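Local coordinates for protein arginine--tRNA ligase (Campylobacter jejuni, PDB 3FNR) that catalyses the ATP-dependent attachment of L-arginine to tRNA(Arg), releasing AMP and diphosphate, and acts as a monomer of the class I aminoacyl-tRNA synthetase family, at residues 124-127 with 128-132. The protein carries 1 engineered substitution. Residues are numbered along the deposited sequence; the frame is centred on the assembly and turned at random.
Sequences EKFG and KEFFS
Phe126, the last residue of helix 113-126, stacks face to face on Phe130 and carries the aliphatic CG of Lys125 over the opposite face of its ring; the stack links the helix end to the loop that follows. The two side chains run alongside each other and point the same way, their ring centroids 4.3 Å apart and planes 13° from parallel. Phe126 CD1 lies over the centre of the Phe130 ring, whereas Phe130 CE2 sits nearer the rim of the Phe126 ring, 3.8 Å from Phe126 CG. Phe130 reaches this position with CG anti to its backbone N (chi1 -173°), and Phe126 CB lies 3.6 Å from Phe130 CG. Gly127 leaves the helix with positive phi. Its carbonyl O accepts a hydrogen bond from Phe130 N at 3.2 Å; the N-H points well at the oxygen (160°) but arrives above the carbonyl plane. Obliquely against Gly127 O lies the ring of Phe131, with Phe131 CE1 3.2 Å away. Phe131 centres an inverse gamma turn, Ser132 N bonding to Phe130 O. Within the catalytic domain, this loop joins helices 113-126 and 136-157; Trp142 of the latter meets Phe126 edge-to-face, and buried Phe131 packs against both and helix 80-98.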
loop_
_atom_site.group_PDB
_atom_site.type_symbol
_atom_site.label_atom_id
_atom_site.label_comp_id
_atom_site.label_asym_id
_atom_site.label_seq_id
_atom_site.Cartn_x
_atom_site.Cartn_y
_atom_site.Cartn_z
ATOM N N GLU A 124 9.419 12.865 -30.627
ATOM C CA GLU A 124 10.469 13.853 -30.376
ATOM C C GLU A 124 11.842 13.208 -30.180
ATOM O O GLU A 124 12.862 13.759 -30.602
ATOM C CB GLU A 124 10.113 14.692 -29.144
ATOM C CG GLU A 124 10.743 16.074 -29.127
ATOM C CD GLU A 124 10.223 16.966 -30.240
ATOM O OE1 GLU A 124 11.055 17.546 -30.970
ATOM O OE2 GLU A 124 8.985 17.077 -30.391
ATOM N N LYS A 125 11.853 12.039 -29.544
ATOM C CA LYS A 125 13.080 11.319 -29.209
ATOM C C LYS A 125 13.659 10.568 -30.412
ATOM O O LYS A 125 14.859 10.648 -30.689
ATOM C CB LYS A 125 12.810 10.364 -28.028
ATOM C CG LYS A 125 13.798 9.208 -27.830
ATOM C CD LYS A 125 15.024 9.620 -27.045
ATOM C CE LYS A 125 15.872 8.410 -26.689
ATOM N NZ LYS A 125 17.104 8.804 -25.948
ATOM N N PHE A 126 12.796 9.854 -31.129
ATOM C CA PHE A 126 13.238 8.918 -32.155
ATOM C C PHE A 126 13.174 9.467 -33.575
ATOM O O PHE A 126 13.915 9.014 -34.450
ATOM C CB PHE A 126 12.442 7.617 -32.052
ATOM C CG PHE A 126 12.716 6.840 -30.797
ATOM C CD1 PHE A 126 13.924 6.165 -30.631
ATOM C CD2 PHE A 126 11.770 6.780 -29.780
ATOM C CE1 PHE A 126 14.185 5.445 -29.470
ATOM C CE2 PHE A 126 12.018 6.061 -28.619
ATOM C CZ PHE A 126 13.230 5.392 -28.461
ATOM N N GLY A 127 12.282 10.428 -33.802
ATOM C CA GLY A 127 12.067 10.986 -35.134
ATOM C C GLY A 127 11.128 10.141 -35.978
ATOM O O GLY A 127 10.913 8.962 -35.691
ATOM N N LYS A 128 10.594 10.758 -37.033
ATOM C CA LYS A 128 9.597 10.164 -37.939
ATOM C C LYS A 128 10.021 8.828 -38.554
ATOM O O LYS A 128 9.196 7.923 -38.715
ATOM C CB LYS A 128 9.280 11.171 -39.050
ATOM C CG LYS A 128 8.010 10.900 -39.848
ATOM C CD LYS A 128 7.522 12.181 -40.518
ATOM C CE LYS A 128 8.227 12.467 -41.840
ATOM N NZ LYS A 128 7.440 11.953 -42.994
ATOM N N GLU A 129 11.313 8.732 -38.868
ATOM C CA GLU A 129 11.937 7.586 -39.536
ATOM C C GLU A 129 11.776 6.263 -38.785
ATOM O O GLU A 129 11.603 5.209 -39.408
ATOM C CB GLU A 129 13.434 7.860 -39.732
ATOM C CG GLU A 129 13.789 9.331 -39.974
ATOM C CD GLU A 129 15.214 9.675 -39.567
ATOM O OE1 GLU A 129 15.386 10.608 -38.753
ATOM O OE2 GLU A 129 16.161 9.015 -40.055
ATOM N N PHE A 130 11.719 6.366 -37.467
ATOM C CA PHE A 130 11.786 5.238 -36.560
ATOM C C PHE A 130 10.525 4.409 -36.586
ATOM O O PHE A 130 10.528 3.230 -36.352
ATOM C CB PHE A 130 11.990 5.786 -35.174
ATOM C CG PHE A 130 12.243 4.756 -34.148
ATOM C CD1 PHE A 130 13.460 4.145 -34.055
ATOM C CD2 PHE A 130 11.282 4.427 -33.241
ATOM C CE1 PHE A 130 13.691 3.216 -33.105
ATOM C CE2 PHE A 130 11.523 3.507 -32.304
ATOM C CZ PHE A 130 12.727 2.902 -32.235
ATOM N N PHE A 131 9.431 5.058 -36.873
ATOM C CA PHE A 131 8.107 4.491 -36.637
ATOM C C PHE A 131 7.606 3.509 -37.697
ATOM O O PHE A 131 6.762 3.832 -38.534
ATOM C CB PHE A 131 7.101 5.594 -36.300
ATOM C CG PHE A 131 7.409 6.284 -35.010
ATOM C CD1 PHE A 131 8.135 7.468 -34.998
ATOM C CD2 PHE A 131 7.023 5.720 -33.798
ATOM C CE1 PHE A 131 8.451 8.096 -33.798
ATOM C CE2 PHE A 131 7.332 6.344 -32.592
ATOM C CZ PHE A 131 8.048 7.534 -32.595
ATOM N N SER A 132 8.148 2.296 -37.620
ATOM C CA SER A 132 7.709 1.162 -38.427
ATOM C C SER A 132 7.578 -0.076 -37.537
ATOM O O SER A 132 8.087 -0.084 -36.411
ATOM C CB SER A 132 8.689 0.904 -39.582
ATOM O OG SER A 132 10.021 0.748 -39.120
#